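Local coordinates for protein uncharacterized CBS domain-containing proteins (Corynebacterium glutamicum, PDB 2P3H) that is of unknown function but probably serves in membrane-associated transport, this piece being its CorC_HlyC (transporter-associated) domain, which may bind flavin adenine dinucleotide, at residues 14-17 against 18-22. Sequence-based numbering, arbitrary orientation.
Sequences WLID and GDTPL
With OG1 of Thr-20 lying beside its own backbone N and anti to Thr-20's own carbonyl carbon (chi1 -57°), the hydroxyl swings back onto the main chain of Asp-17. There it donates to Asp-17 O, Thr-20 OG1 to Asp-17 O 2.7 Å, from a position tilted 31° out of the carbonyl plane. The same oxygen takes the longer bond that closes a type I beta turn, Thr-20 N to Asp-17 O at 3.3 Å, and this donor stands well above the plane on the same face. One carbonyl is thus gripped twice by a single residue, a compact example of a turn reinforced by a side chain. The Ile-16 side chain runs nearly perpendicular to that of Thr-20, its CB 3.8 Å from Thr-20 OG1 and its CD1 4.1 Å from Thr-20 CB. On the solvent side Asp-17 OD2 and Asp-19 OD1 stay 4.4 Å apart, and a water probably bridges them; Asp-17 OD1 has its own salt bridge to Lys-95. The turn ends strand 13-17 and leads through Pro-21, the N-cap, into helix 22-29. Ile-16 and Thr-20 are buried against Ile-6 of the edge strand 6-10, Val-25 of helix 22-29 and Ile-41 of helix 41-49.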
loop_
_atom_site.group_PDB
_atom_site.type_symbol
_atom_site.label_atom_id
_atom_site.label_comp_id
_atom_site.label_asym_id
_atom_site.label_seq_id
_atom_site.Cartn_x
_atom_site.Cartn_y
_atom_site.Cartn_z
ATOM N N TRP A 14 4.622 -8.645 0.808
ATOM C CA TRP A 14 5.392 -8.313 -0.394
ATOM C C TRP A 14 6.529 -7.351 -0.054
ATOM O O TRP A 14 6.455 -6.564 0.899
ATOM C CB TRP A 14 4.505 -7.639 -1.468
ATOM C CG TRP A 14 3.313 -8.451 -1.864
ATOM C CD1 TRP A 14 3.194 -9.286 -2.958
ATOM C CD2 TRP A 14 2.055 -8.500 -1.174
ATOM N NE1 TRP A 14 1.930 -9.857 -2.954
ATOM C CE2 TRP A 14 1.224 -9.376 -1.876
ATOM C CE3 TRP A 14 1.558 -7.877 -0.011
ATOM C CZ2 TRP A 14 -0.082 -9.660 -1.453
ATOM C CZ3 TRP A 14 0.253 -8.156 0.389
ATOM C CH2 TRP A 14 -0.545 -9.031 -0.334
ATOM N N LEU A 15 7.596 -7.441 -0.840
ATOM C CA LEU A 15 8.638 -6.429 -0.872
ATOM C C LEU A 15 8.472 -5.794 -2.232
ATOM O O LEU A 15 8.461 -6.515 -3.244
ATOM C CB LEU A 15 10.033 -7.103 -0.803
ATOM C CG LEU A 15 11.209 -6.097 -0.932
ATOM C CD1 LEU A 15 11.247 -5.087 0.209
ATOM C CD2 LEU A 15 12.555 -6.857 -1.042
ATOM N N ILE A 16 8.337 -4.467 -2.282
ATOM C CA ILE A 16 8.148 -3.792 -3.573
ATOM C C ILE A 16 9.036 -2.566 -3.696
ATOM O O ILE A 16 9.488 -2.004 -2.692
ATOM C CB ILE A 16 6.654 -3.413 -3.848
ATOM C CG1 ILE A 16 6.231 -2.195 -3.006
ATOM C CG2 ILE A 16 5.710 -4.618 -3.558
ATOM C CD1 ILE A 16 4.796 -1.684 -3.326
ATOM N N ASP A 17 9.285 -2.152 -4.934
ATOM C CA ASP A 17 10.005 -0.908 -5.209
ATOM C C ASP A 17 9.184 0.333 -4.875
ATOM O O ASP A 17 7.949 0.320 -4.916
ATOM C CB ASP A 17 10.419 -0.861 -6.676
ATOM C CG ASP A 17 11.475 -1.885 -7.005
ATOM O OD1 ASP A 17 12.045 -2.476 -6.067
ATOM O OD2 ASP A 17 11.738 -2.103 -8.205
ATOM N N GLY A 18 9.888 1.417 -4.586
ATOM C CA GLY A 18 9.233 2.661 -4.183
ATOM C C GLY A 18 8.429 3.306 -5.291
ATOM O O GLY A 18 7.511 4.085 -5.006
ATOM N N ASP A 19 8.759 2.988 -6.543
ATOM C CA ASP A 19 8.089 3.581 -7.702
ATOM C C ASP A 19 7.099 2.630 -8.370
ATOM O O ASP A 19 6.660 2.846 -9.504
ATOM C CB ASP A 19 9.120 4.098 -8.706
ATOM C CG ASP A 19 9.891 2.982 -9.386
ATOM O OD1 ASP A 19 9.759 1.800 -8.993
ATOM O OD2 ASP A 19 10.634 3.299 -10.336
ATOM N N THR A 20 6.703 1.592 -7.642
ATOM C CA THR A 20 5.745 0.633 -8.185
ATOM C C THR A 20 4.409 1.305 -8.533
ATOM O O THR A 20 3.820 1.967 -7.686
ATOM C CB THR A 20 5.489 -0.501 -7.178
ATOM O OG1 THR A 20 6.736 -1.137 -6.841
ATOM C CG2 THR A 20 4.547 -1.544 -7.785
ATOM N N PRO A 21 3.939 1.129 -9.774
ATOM C CA PRO A 21 2.652 1.708 -10.163
ATOM C C PRO A 21 1.534 1.172 -9.290
ATOM O O PRO A 21 1.531 -0.021 -8.946
ATOM C CB PRO A 21 2.493 1.229 -11.606
ATOM C CG PRO A 21 3.963 1.085 -12.106
ATOM C CD PRO A 21 4.602 0.447 -10.917
ATOM N N LEU A 22 0.601 2.039 -8.911
ATOM C CA LEU A 22 -0.488 1.616 -8.049
ATOM C C LEU A 22 -1.353 0.516 -8.636
ATOM O O LEU A 22 -1.771 -0.384 -7.910
ATOM C CB LEU A 22 -1.366 2.814 -7.648
ATOM C CG LEU A 22 -0.666 3.659 -6.588
ATOM C CD1 LEU A 22 -1.380 4.986 -6.403
ATOM C CD2 LEU A 22 -0.551 2.910 -5.245
HETATM O O HOH W 1 12.002 0.043 -9.765
#